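Local coordinates for uncharacterized protein (Parabacteroides merdae ATCC 43184, PDB 5BMT) that is of unknown function but appears to be a lipoprotein-family protein joining an OB-type domain to a larger, probably immunoglobulin-like, beta-rich domain, at residues L212-N215 against K220-T223; V122-T127 against L159-Q164; Y32-A37 against F55-D60; A14-S19 against T24-L29; T153-T158 against A199-V204. All coordinates share one frame; numbering follows the deposited sequence.

Contact 1. Residues L212-N215 against K220-T223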
# COMPACT_ATOMS: atom_id res chain seq x y z
N LEU A 212 -12.05 -13.10 8.41
CA LEU A 212 -11.49 -13.46 9.71
C LEU A 212 -11.79 -14.93 10.03
O LEU A 212 -10.94 -15.61 10.61
CB LEU A 212 -12.12 -12.55 10.76
CG LEU A 212 -11.51 -12.51 12.12
CD1 LEU A 212 -10.01 -11.97 12.06
CD2 LEU A 212 -12.33 -11.55 13.01
N THR A 213 -13.00 -15.40 9.72
CA THR A 213 -13.33 -16.81 9.95
C THR A 213 -14.17 -17.35 8.81
O THR A 213 -14.88 -16.58 8.16
CB THR A 213 -14.11 -17.06 11.28
OG1 THR A 213 -15.41 -16.46 11.21
CG2 THR A 213 -13.34 -16.62 12.53
N PHE A 214 -14.12 -18.65 8.59
CA PHE A 214 -15.01 -19.32 7.65
C PHE A 214 -16.20 -19.91 8.40
O PHE A 214 -16.17 -20.06 9.64
CB PHE A 214 -14.29 -20.50 6.95
CG PHE A 214 -13.20 -20.16 5.97
CD1 PHE A 214 -13.48 -19.42 4.82
CD2 PHE A 214 -11.92 -20.67 6.13
CE1 PHE A 214 -12.47 -19.14 3.89
CE2 PHE A 214 -10.93 -20.44 5.18
CZ PHE A 214 -11.20 -19.65 4.08
N ASN A 215 -17.23 -20.32 7.64
CA ASN A 215 -18.32 -21.09 8.23
C ASN A 215 -17.77 -22.54 8.49
O ASN A 215 -16.60 -22.81 8.20
CB ASN A 215 -19.55 -21.07 7.33
CG ASN A 215 -19.36 -21.71 5.97
OD1 ASN A 215 -18.25 -22.06 5.55
ND2 ASN A 215 -20.46 -21.86 5.23
N LYS A 220 -18.05 -20.45 2.93
CA LYS A 220 -18.40 -19.04 3.02
C LYS A 220 -17.57 -18.35 4.08
O LYS A 220 -17.08 -18.99 5.01
CB LYS A 220 -19.88 -18.86 3.41
CG LYS A 220 -20.91 -19.40 2.44
CD LYS A 220 -22.31 -19.08 2.97
CE LYS A 220 -23.42 -19.53 2.06
NZ LYS A 220 -24.73 -18.95 2.46
N ILE A 221 -17.44 -17.02 3.95
CA ILE A 221 -16.82 -16.21 4.99
C ILE A 221 -17.88 -15.98 6.05
O ILE A 221 -18.96 -15.47 5.73
CB ILE A 221 -16.27 -14.88 4.43
CG1 ILE A 221 -15.34 -15.09 3.22
CG2 ILE A 221 -15.61 -14.05 5.56
CD1 ILE A 221 -14.21 -16.10 3.39
N ALA A 222 -17.58 -16.31 7.32
CA ALA A 222 -18.53 -16.12 8.42
C ALA A 222 -18.37 -14.76 9.08
O ALA A 222 -19.37 -14.12 9.43
CB ALA A 222 -18.37 -17.23 9.45
N THR A 223 -17.12 -14.34 9.38
CA THR A 223 -16.89 -13.05 10.02
C THR A 223 -15.76 -12.31 9.32
O THR A 223 -14.89 -12.93 8.68
CB THR A 223 -16.60 -13.15 11.53
OG1 THR A 223 -15.33 -13.78 11.72
CG2 THR A 223 -17.70 -13.88 12.31
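Thr213 and Thr223 meet through their hydroxyls, OG1 to OG1 at 2.7 Å, a short hydrogen bond in which either could be the donor. Both side chains stand on one face of the sheet, and both set OG1 between the backbone N and the carbonyl carbon (chi1 66° and 68°), which turns the two oxygens inward to each other. The backbones of the same residues are also bonded, though less closely. Thr223 O takes two amides from the same face of its plane, Leu212 N at 2.9 Å and Thr213 N at 3.3 Å. Thr213 O answers with Ala222 N at 2.8 Å and, weakly, Thr223 N. Next along, Ile221 CD1 comes obliquely to the Phe214 ring, 3.5 Å from CE1, while Lys220 O lies at the ring's edge.

Toward the turn, Asn215 N donates to Lys220 O at 3.0 Å. The Asn215 side chain turns to Lys220 as well: its OD1 accepts from Lys220 N at 3.1 Å, the amide standing above the carboxamide plane, and also from Thr219 N. With an alanine in place of Asn215, the amides of Thr219 and Lys220 would probably be left without this shared acceptor and the turn freer to move.

Further out, Phe214 rests on Leu103, and the backbone of Ile221 bonds to Ser95. All this sits at the surface end of the beta hairpin made by strands 203-214 and 221-233, where the register slips by one residue between Thr213 and Phe214, the mark of a classic beta bulge.

Contact 2. Residues V122-T127 against L159-Q164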
# COMPACT_ATOMS: atom_id res chain seq x y z
N VAL A 122 -0.58 -2.22 1.06
CA VAL A 122 -1.39 -2.89 2.07
C VAL A 122 -0.58 -4.06 2.61
O VAL A 122 0.20 -4.66 1.87
CB VAL A 122 -2.80 -3.29 1.55
CG1 VAL A 122 -2.75 -4.04 0.27
CG2 VAL A 122 -3.62 -4.04 2.60
N ILE A 123 -0.71 -4.31 3.91
CA ILE A 123 0.06 -5.37 4.54
C ILE A 123 -0.87 -6.48 5.07
O ILE A 123 -1.20 -6.52 6.26
CB ILE A 123 0.99 -4.81 5.64
CG1 ILE A 123 1.84 -3.61 5.10
CG2 ILE A 123 1.90 -5.95 6.14
CD1 ILE A 123 2.75 -2.98 6.16
N PRO A 124 -1.31 -7.39 4.20
CA PRO A 124 -2.09 -8.54 4.69
C PRO A 124 -1.22 -9.34 5.64
O PRO A 124 -0.01 -9.53 5.38
CB PRO A 124 -2.43 -9.34 3.43
CG PRO A 124 -1.47 -8.88 2.39
CD PRO A 124 -1.06 -7.48 2.74
N THR A 125 -1.82 -9.77 6.75
CA THR A 125 -1.15 -10.55 7.79
C THR A 125 -1.86 -11.88 7.90
O THR A 125 -3.08 -11.94 7.66
CB THR A 125 -1.15 -9.76 9.10
OG1 THR A 125 -0.69 -8.43 8.82
CG2 THR A 125 -0.27 -10.38 10.17
N PHE A 126 -1.12 -12.94 8.27
CA PHE A 126 -1.66 -14.27 8.41
C PHE A 126 -1.28 -14.88 9.72
O PHE A 126 -0.11 -14.80 10.12
CB PHE A 126 -1.12 -15.17 7.28
CG PHE A 126 -1.49 -14.68 5.91
CD1 PHE A 126 -0.71 -13.72 5.26
CD2 PHE A 126 -2.67 -15.08 5.30
CE1 PHE A 126 -1.08 -13.22 4.02
CE2 PHE A 126 -3.05 -14.57 4.06
CZ PHE A 126 -2.26 -13.62 3.44
N THR A 127 -2.22 -15.61 10.34
CA THR A 127 -1.96 -16.37 11.57
C THR A 127 -0.74 -17.27 11.34
O THR A 127 0.18 -17.29 12.15
CB THR A 127 -3.20 -17.15 11.99
OG1 THR A 127 -4.27 -16.25 12.21
CG2 THR A 127 -2.96 -18.02 13.24
N LEU A 159 -12.96 -0.85 1.68
CA LEU A 159 -12.37 -1.67 0.62
C LEU A 159 -12.29 -3.09 1.17
O LEU A 159 -12.37 -3.27 2.40
CB LEU A 159 -10.98 -1.15 0.25
CG LEU A 159 -10.90 0.06 -0.69
CD1 LEU A 159 -11.50 1.32 -0.06
CD2 LEU A 159 -9.45 0.33 -1.07
N CYS A 160 -12.18 -4.08 0.30
CA CYS A 160 -12.10 -5.45 0.76
C CYS A 160 -10.86 -6.13 0.19
O CYS A 160 -10.60 -6.06 -1.00
CB CYS A 160 -13.36 -6.21 0.39
SG CYS A 160 -13.29 -7.96 0.82
N LEU A 161 -10.10 -6.83 1.06
CA LEU A 161 -8.92 -7.56 0.62
C LEU A 161 -9.13 -9.03 0.88
O LEU A 161 -9.46 -9.43 2.02
CB LEU A 161 -7.64 -7.10 1.32
CG LEU A 161 -6.35 -7.81 0.85
CD1 LEU A 161 -6.02 -7.49 -0.60
CD2 LEU A 161 -5.18 -7.43 1.73
N ARG A 162 -9.01 -9.84 -0.19
CA ARG A 162 -9.09 -11.29 -0.08
C ARG A 162 -7.87 -11.92 -0.73
O ARG A 162 -7.20 -11.30 -1.57
CB ARG A 162 -10.41 -11.81 -0.66
CG ARG A 162 -11.53 -11.30 0.26
CD ARG A 162 -12.93 -11.46 -0.25
NE ARG A 162 -13.34 -12.85 -0.21
CZ ARG A 162 -14.56 -13.27 -0.52
NH1 ARG A 162 -15.50 -12.40 -0.84
NH2 ARG A 162 -14.86 -14.56 -0.47
N ALA A 163 -7.53 -13.12 -0.28
CA ALA A 163 -6.33 -13.82 -0.73
C ALA A 163 -6.62 -15.24 -1.15
O ALA A 163 -7.46 -15.90 -0.52
CB ALA A 163 -5.32 -13.87 0.41
N GLN A 164 -5.85 -15.71 -2.14
CA GLN A 164 -5.89 -17.11 -2.56
C GLN A 164 -4.49 -17.67 -2.48
O GLN A 164 -3.54 -16.99 -2.86
CB GLN A 164 -6.41 -17.27 -4.00
CG GLN A 164 -7.88 -16.91 -4.18
CD GLN A 164 -8.24 -16.90 -5.65
OE1 GLN A 164 -7.82 -16.03 -6.41
NE2 GLN A 164 -9.02 -17.88 -6.08
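Val122 reaches across to Leu161, methyl to methyl and tip to tip, with CG2 of the valine 3.8 Å from CD2 of the leucine. Leu161 holds CG anti to the backbone N (chi1 -178°), which helps carry its CD2 branch toward strand 122-126. Val122 also packs on Ile181 and Val183 of the neighbouring strand 173-184. Ile123 turns its side chain the other way, onto Met178.

Pro124 comes next and uses the same leucine methyl: its CB is 3.8 Å from Leu161 CD2, and its CG a little farther. One methyl thus sits against both a valine and a proline ring. No hydrogen bond links the two strands. Their short axes pass 9.3 Å apart at an angle of 51°, the spacing of two layers packed face to face by side chains, consistent with a beta sandwich of immunoglobulin-like type. Val208, on the strand beside 159-164, also packs on Leu161.

At Phe126 the contact thins. The phenyl ring points its edge at Ala163, CZ lying 4.3 Å from CB near the plane of the ring. Tyr137 of strand 134-140 touches Pro124, Phe126 and Ala163 alike, filling in beside this sparser end. Between Leu161 and Ala163, Arg162 takes no part in the contact and forms a salt bridge through NE with Glu101 OE2.

Contact 3. Residues Y32-A37 against F55-D60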
# COMPACT_ATOMS: atom_id res chain seq x y z
N TYR A 32 10.45 13.25 2.52
CA TYR A 32 10.72 13.99 1.30
C TYR A 32 11.18 13.08 0.18
O TYR A 32 11.72 12.00 0.46
CB TYR A 32 11.88 14.95 1.58
CG TYR A 32 11.54 16.07 2.51
CD1 TYR A 32 10.68 17.09 2.12
CD2 TYR A 32 12.12 16.15 3.77
CE1 TYR A 32 10.42 18.18 2.95
CE2 TYR A 32 11.86 17.23 4.61
CZ TYR A 32 11.03 18.25 4.19
OH TYR A 32 10.77 19.30 5.04
N PRO A 33 11.11 13.55 -1.08
CA PRO A 33 11.67 12.75 -2.19
C PRO A 33 13.18 12.63 -2.03
O PRO A 33 13.85 13.57 -1.58
CB PRO A 33 11.31 13.55 -3.45
CG PRO A 33 10.15 14.45 -3.03
CD PRO A 33 10.50 14.80 -1.58
N LEU A 34 13.71 11.47 -2.43
CA LEU A 34 15.13 11.17 -2.30
C LEU A 34 15.75 10.74 -3.59
O LEU A 34 15.14 9.96 -4.32
CB LEU A 34 15.34 10.02 -1.30
CG LEU A 34 14.69 10.22 0.08
CD1 LEU A 34 14.87 8.97 0.90
CD2 LEU A 34 15.28 11.43 0.78
N TYR A 35 17.00 11.15 -3.81
CA TYR A 35 17.81 10.63 -4.89
C TYR A 35 18.78 9.63 -4.28
O TYR A 35 19.65 10.01 -3.48
CB TYR A 35 18.56 11.71 -5.66
CG TYR A 35 19.47 11.13 -6.71
CD1 TYR A 35 18.95 10.42 -7.80
CD2 TYR A 35 20.85 11.21 -6.59
CE1 TYR A 35 19.78 9.88 -8.77
CE2 TYR A 35 21.70 10.64 -7.54
CZ TYR A 35 21.16 9.98 -8.63
OH TYR A 35 22.01 9.45 -9.57
N VAL A 36 18.63 8.36 -4.66
CA VAL A 36 19.52 7.28 -4.24
C VAL A 36 20.16 6.76 -5.53
O VAL A 36 19.48 6.09 -6.32
CB VAL A 36 18.81 6.17 -3.44
CG1 VAL A 36 19.81 5.11 -2.97
CG2 VAL A 36 18.06 6.75 -2.23
N ALA A 37 21.44 7.12 -5.79
CA ALA A 37 22.11 6.78 -7.06
C ALA A 37 22.13 5.28 -7.33
O ALA A 37 21.89 4.87 -8.47
CB ALA A 37 23.53 7.31 -7.05
N PHE A 55 17.03 4.11 4.35
CA PHE A 55 17.87 5.18 3.87
C PHE A 55 18.35 6.10 4.97
O PHE A 55 17.77 6.14 6.06
CB PHE A 55 17.06 6.03 2.85
CG PHE A 55 15.70 6.48 3.32
CD1 PHE A 55 15.55 7.67 4.04
CD2 PHE A 55 14.56 5.72 3.05
CE1 PHE A 55 14.27 8.10 4.44
CE2 PHE A 55 13.31 6.12 3.51
CZ PHE A 55 13.18 7.31 4.18
N THR A 56 19.39 6.87 4.64
CA THR A 56 19.95 7.88 5.52
C THR A 56 20.29 9.11 4.69
O THR A 56 20.80 8.98 3.57
CB THR A 56 21.18 7.35 6.26
OG1 THR A 56 20.89 6.06 6.81
CG2 THR A 56 21.67 8.29 7.34
N VAL A 57 20.00 10.29 5.25
CA VAL A 57 20.29 11.58 4.63
C VAL A 57 21.37 12.27 5.46
O VAL A 57 21.21 12.39 6.68
CB VAL A 57 19.03 12.47 4.52
CG1 VAL A 57 19.38 13.88 4.02
CG2 VAL A 57 17.97 11.82 3.63
N ASP A 58 22.44 12.75 4.79
CA ASP A 58 23.47 13.58 5.43
C ASP A 58 23.09 15.02 5.12
O ASP A 58 23.33 15.50 4.01
CB ASP A 58 24.86 13.21 4.88
CG ASP A 58 26.02 14.01 5.48
OD1 ASP A 58 25.75 14.90 6.34
OD2 ASP A 58 27.17 13.80 5.06
N PHE A 59 22.44 15.69 6.07
CA PHE A 59 21.95 17.06 5.87
C PHE A 59 23.09 18.07 5.69
O PHE A 59 22.84 19.15 5.14
CB PHE A 59 21.05 17.45 7.07
CG PHE A 59 19.74 16.70 7.04
CD1 PHE A 59 18.72 17.10 6.20
CD2 PHE A 59 19.55 15.58 7.85
CE1 PHE A 59 17.52 16.35 6.12
CE2 PHE A 59 18.36 14.86 7.78
CZ PHE A 59 17.36 15.23 6.90
N ASP A 60 24.31 17.72 6.11
CA ASP A 60 25.46 18.62 6.05
C ASP A 60 26.34 18.44 4.79
O ASP A 60 27.34 19.15 4.65
CB ASP A 60 26.32 18.43 7.31
CG ASP A 60 25.62 18.73 8.63
OD1 ASP A 60 24.72 19.61 8.64
OD2 ASP A 60 25.99 18.11 9.65
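Leu34 drives one methyl onto the face of Phe55 and turns the other to Val57, and these three buried side chains make the whole tight part of the contact. Leu34 CD1 stands 3.5 Å from the centroid of the Phe55 ring, only 16° off the normal, a clear CH-pi contact. Displaced somewhat toward the rim, Leu34 CD1 comes nearest to Phe55 CD1, also at 3.5 Å. Phe55 CG lies between its backbone N and carbonyl carbon (chi1 51°), which swings the ring under the leucine, and Tyr31 meets that ring at about 60°. The second branch, Leu34 CD2, packs on Val57 CG2 at 3.9 Å.

The two segments exchange no hydrogen bonds. Strand 34-35 instead pairs with strand 73-79 on one flank, while Leu34 bonds through its backbone to Ile26 on the other, so this outermost strand also meets the other outermost strand, 24-28, and the two edges of the sheet come together. That closure is consistent with the small beta barrel of an OB domain, in which Leu34 faces Phe55 and Val57 across the interior.

Away from these three the packing slackens. Tyr32 and Phe59 are both exposed, and neither touches the opposite segment; each ring instead meets Tyr73 edge-to-face. Val57 CG1 lies 3.7 Å above the plane of the Phe59 ring, over its centre. Beyond Val57 the chain makes an Asx turn in solvent: Asp58 OD1 accepts from Asp60 N at 3.2 Å, the amide approaching from above the carboxylate plane.

Contact 4. Residues A14-S19 against T24-L29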
# COMPACT_ATOMS: atom_id res chain seq x y z
N ALA A 14 8.06 3.12 -0.26
CA ALA A 14 8.27 4.20 -1.19
C ALA A 14 7.91 3.81 -2.59
O ALA A 14 7.93 2.62 -2.92
CB ALA A 14 9.75 4.58 -1.17
N ILE A 15 7.61 4.81 -3.42
CA ILE A 15 7.39 4.59 -4.84
C ILE A 15 8.64 5.06 -5.60
O ILE A 15 9.14 6.18 -5.37
CB ILE A 15 6.15 5.37 -5.34
CG1 ILE A 15 4.86 4.90 -4.61
CG2 ILE A 15 6.01 5.22 -6.91
CD1 ILE A 15 3.64 5.80 -4.94
N VAL A 16 9.11 4.25 -6.56
CA VAL A 16 10.20 4.64 -7.46
C VAL A 16 9.56 5.42 -8.62
O VAL A 16 8.58 4.93 -9.19
CB VAL A 16 10.93 3.37 -8.00
CG1 VAL A 16 12.06 3.73 -8.99
CG2 VAL A 16 11.48 2.54 -6.85
N ASP A 17 10.08 6.60 -8.98
CA ASP A 17 9.45 7.34 -10.07
C ASP A 17 10.39 8.39 -10.61
O ASP A 17 11.38 8.72 -9.98
CB ASP A 17 8.18 8.01 -9.53
CG ASP A 17 7.19 8.56 -10.51
OD1 ASP A 17 7.37 8.35 -11.74
OD2 ASP A 17 6.21 9.19 -10.05
N TYR A 18 10.05 8.91 -11.78
CA TYR A 18 10.79 10.01 -12.38
C TYR A 18 10.29 11.33 -11.85
O TYR A 18 9.08 11.56 -11.77
CB TYR A 18 10.55 10.03 -13.90
CG TYR A 18 11.26 8.98 -14.70
CD1 TYR A 18 12.66 8.97 -14.80
CD2 TYR A 18 10.56 8.07 -15.47
CE1 TYR A 18 13.31 8.09 -15.65
CE2 TYR A 18 11.20 7.16 -16.31
CZ TYR A 18 12.59 7.20 -16.41
OH TYR A 18 13.23 6.33 -17.26
N SER A 19 11.23 12.25 -11.61
CA SER A 19 10.90 13.65 -11.35
C SER A 19 10.49 14.31 -12.67
O SER A 19 10.60 13.70 -13.73
CB SER A 19 12.12 14.35 -10.77
OG SER A 19 13.07 14.59 -11.81
N THR A 24 15.60 9.66 -11.53
CA THR A 24 14.86 8.64 -10.79
C THR A 24 15.00 8.91 -9.30
O THR A 24 16.13 8.92 -8.77
CB THR A 24 15.37 7.22 -11.11
OG1 THR A 24 15.11 6.97 -12.50
CG2 THR A 24 14.69 6.13 -10.24
N LEU A 25 13.86 9.11 -8.64
CA LEU A 25 13.78 9.35 -7.20
C LEU A 25 12.95 8.29 -6.53
O LEU A 25 12.24 7.50 -7.18
CB LEU A 25 13.09 10.73 -6.96
CG LEU A 25 13.74 11.98 -7.57
CD1 LEU A 25 12.94 13.23 -7.23
CD2 LEU A 25 15.17 12.16 -7.08
N ILE A 26 13.05 8.25 -5.19
CA ILE A 26 12.14 7.43 -4.41
C ILE A 26 11.30 8.41 -3.58
O ILE A 26 11.80 9.44 -3.08
CB ILE A 26 12.76 6.29 -3.60
CG1 ILE A 26 13.68 6.82 -2.51
CG2 ILE A 26 13.50 5.31 -4.58
CD1 ILE A 26 14.08 5.71 -1.46
N TYR A 27 10.00 8.09 -3.48
CA TYR A 27 9.02 8.93 -2.78
C TYR A 27 8.53 8.15 -1.58
O TYR A 27 7.60 7.34 -1.69
CB TYR A 27 7.87 9.27 -3.74
CG TYR A 27 8.32 10.17 -4.87
CD1 TYR A 27 8.94 9.65 -6.01
CD2 TYR A 27 8.09 11.54 -4.82
CE1 TYR A 27 9.36 10.49 -7.04
CE2 TYR A 27 8.44 12.38 -5.88
CZ TYR A 27 9.08 11.84 -6.99
OH TYR A 27 9.47 12.68 -8.01
N PRO A 28 9.19 8.31 -0.41
CA PRO A 28 8.79 7.50 0.76
C PRO A 28 7.57 8.06 1.45
O PRO A 28 7.39 9.29 1.52
CB PRO A 28 10.01 7.58 1.69
CG PRO A 28 11.14 8.25 0.84
CD PRO A 28 10.38 9.13 -0.12
N LEU A 29 6.75 7.16 2.00
CA LEU A 29 5.61 7.61 2.81
C LEU A 29 6.14 8.39 4.04
O LEU A 29 7.03 7.91 4.74
CB LEU A 29 4.84 6.36 3.29
CG LEU A 29 3.61 6.62 4.18
CD1 LEU A 29 2.53 7.41 3.40
CD2 LEU A 29 3.07 5.31 4.74
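Ile15 and Asp17 pair with Tyr27 and Leu25 by four backbone bonds, the regular antiparallel pattern of a beta hairpin, strands 10-18 and 24-28, in the OB-type domain. The shortest are Tyr27 N to Ile15 O and Leu25 N to Asp17 O, both 2.8 Å. Asp17 N to Leu25 O follows at 3.0 Å, and Ile15 N returns to Tyr27 O at 3.1 Å.

The Asp17 carboxylate is buried but well provided for. OD1 accepts from Tyr18 N at 2.7 Å, and OD2 from Ser114 OG and Asn116 N, which ties the hairpin to the loop after strand 106-113.

On that face, the Tyr27 ring lies along the opposite strand, with Ile15 O and Asp17 O at its edge and Asp17 CB 3.7 Å from CE1. The other face carries Ala14, Val16, Tyr18, Thr24, Ile26 and Pro28. Val16 CG1, anti to the backbone N (chi1 179°), is carried to Thr24 CG2 at 3.8 Å, while Val16 CG2 turns to Ile26 CG2. Near the turn, Ser19 OG accepts from the amides of Thr21 and Arg23, and Ser19 CB rests 3.8 Å from Leu25 CD1.

Contact 5. Residues T153-T158 against A199-V204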
# COMPACT_ATOMS: atom_id res chain seq x y z
N THR A 153 -15.44 8.50 13.39
CA THR A 153 -14.97 9.15 12.16
C THR A 153 -16.09 9.08 11.14
O THR A 153 -16.62 8.00 10.89
CB THR A 153 -13.67 8.51 11.62
OG1 THR A 153 -12.65 8.62 12.62
CG2 THR A 153 -13.18 9.17 10.33
N ASP A 154 -16.44 10.21 10.56
CA ASP A 154 -17.52 10.22 9.58
C ASP A 154 -17.01 9.89 8.17
O ASP A 154 -15.82 10.04 7.86
CB ASP A 154 -18.23 11.58 9.58
CG ASP A 154 -18.99 11.88 10.87
OD1 ASP A 154 -19.71 10.98 11.35
OD2 ASP A 154 -18.90 13.02 11.36
N ARG A 155 -17.93 9.42 7.33
CA ARG A 155 -17.75 9.17 5.89
C ARG A 155 -16.54 8.26 5.61
O ARG A 155 -15.67 8.60 4.81
CB ARG A 155 -17.62 10.51 5.11
CG ARG A 155 -18.86 11.40 5.33
CD ARG A 155 -18.88 12.65 4.46
NE ARG A 155 -18.93 12.32 3.03
CZ ARG A 155 -20.03 12.05 2.33
NH1 ARG A 155 -21.23 12.08 2.92
NH2 ARG A 155 -19.95 11.74 1.05
N VAL A 156 -16.53 7.09 6.23
CA VAL A 156 -15.46 6.11 5.99
C VAL A 156 -15.91 5.13 4.89
O VAL A 156 -17.01 4.55 4.98
CB VAL A 156 -15.15 5.36 7.31
CG1 VAL A 156 -14.07 4.30 7.08
CG2 VAL A 156 -14.75 6.32 8.42
N TYR A 157 -15.06 4.94 3.87
CA TYR A 157 -15.30 3.99 2.79
C TYR A 157 -14.68 2.67 3.16
O TYR A 157 -13.68 2.64 3.88
CB TYR A 157 -14.68 4.50 1.48
CG TYR A 157 -15.43 5.67 0.88
CD1 TYR A 157 -16.49 5.46 0.01
CD2 TYR A 157 -15.09 6.98 1.20
CE1 TYR A 157 -17.19 6.53 -0.55
CE2 TYR A 157 -15.78 8.06 0.64
CZ TYR A 157 -16.83 7.83 -0.23
OH TYR A 157 -17.50 8.88 -0.80
N THR A 158 -15.24 1.58 2.67
CA THR A 158 -14.67 0.27 2.99
C THR A 158 -14.23 -0.44 1.71
O THR A 158 -15.03 -0.59 0.76
CB THR A 158 -15.69 -0.58 3.77
OG1 THR A 158 -15.95 0.04 5.02
CG2 THR A 158 -15.17 -2.01 4.04
N ALA A 199 -19.02 16.70 -1.30
CA ALA A 199 -19.59 16.63 0.05
C ALA A 199 -18.98 17.71 0.97
O ALA A 199 -19.34 17.79 2.15
CB ALA A 199 -19.37 15.24 0.64
N GLY A 200 -18.09 18.55 0.42
CA GLY A 200 -17.45 19.65 1.15
C GLY A 200 -16.32 19.20 2.06
O GLY A 200 -16.02 19.89 3.04
N LYS A 201 -15.66 18.08 1.71
CA LYS A 201 -14.58 17.54 2.54
C LYS A 201 -13.22 17.72 1.89
O LYS A 201 -13.13 17.79 0.66
CB LYS A 201 -14.83 16.05 2.88
CG LYS A 201 -16.20 15.77 3.51
CD LYS A 201 -16.43 16.45 4.88
CE LYS A 201 -17.91 16.46 5.22
NZ LYS A 201 -18.21 17.28 6.43
N LYS A 202 -12.17 17.76 2.72
CA LYS A 202 -10.78 17.99 2.30
C LYS A 202 -9.93 16.72 2.38
O LYS A 202 -8.75 16.72 2.03
CB LYS A 202 -10.10 19.07 3.20
CG LYS A 202 -10.84 20.35 3.46
CD LYS A 202 -9.96 21.31 4.31
CE LYS A 202 -9.64 20.86 5.73
NZ LYS A 202 -10.28 21.72 6.76
N ILE A 203 -10.52 15.64 2.92
CA ILE A 203 -9.82 14.37 3.09
C ILE A 203 -10.73 13.23 2.68
O ILE A 203 -11.95 13.41 2.52
CB ILE A 203 -9.35 14.17 4.58
CG1 ILE A 203 -10.57 14.06 5.54
CG2 ILE A 203 -8.33 15.24 5.03
CD1 ILE A 203 -10.30 13.28 6.84
N VAL A 204 -10.13 12.05 2.55
CA VAL A 204 -10.83 10.79 2.34
C VAL A 204 -10.43 9.87 3.47
O VAL A 204 -9.25 9.82 3.81
CB VAL A 204 -10.53 10.17 0.96
CG1 VAL A 204 -11.03 8.72 0.88
CG2 VAL A 204 -11.14 11.01 -0.15
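Arg155 and Ala199 bring the start of strand 153-167 up to the end of helix 186-198, where Gly200, with positive phi, completes a Schellman motif before the chain enters strand 203-214. The two strands run parallel as neighbours in the larger domain, and the contact lies where the helix hands over to the second of them.

The polar interactions run to Glu196, outside the two segments, in the last turn of that helix. Glu196 OE1 forms a salt bridge with Arg155 NE, and Glu196 OE2 a hydrogen bond with Tyr157 OH, so one carboxylate holds two side chains of the same strand.

Flat-group packing comes next. Ala199 CB sits over one face of the Arg155 guanidinium, 3.4 Å above the plane and off toward the rim, with Arg155 NH2 nearest at 3.6 Å. A bend at chi3 (62°) turns the guanidinium to meet it. Replacing Arg155 with a methionine removes the charge, and Glu196 would probably lose its salt-bridge mate and the Ala199 methyl its flat cover.

The remaining contacts are apolar. Lys201 crosses the arginine chain at about a right angle, CE 4.0 Å from Arg155 CD, and its NZ stays 6.1 Å from Arg155 NE. Deeper in, Leu192 of the helix touches both Tyr157 and Val204, and these two complete the packing obliquely, with Tyr157 CD2 4.4 Å from Val204 CG1.

Overall arrangement
Contacts 3 and 4 belong to the N-terminal OB-type domain and touch directly, Leu34 O lying 2.8 Å from Ile26 N; contact 4 supplies paired backbone, contact 3 the apolar filling. The other three lie in the larger domain. Contact 2 is buried and wholly apolar, and it shares strand 153-167 with contact 5, which is partly buried and packs a guanidinium and a tyrosine beside a helix end, their polar ends going to Glu196. Contact 1, at the surface, is mostly polar and uses strand 203-214, as contact 5 does some 28 Å away between centres. It meets contact 2 by packing of Ile221 CG1 on Arg162 NH2, at 3.8 Å.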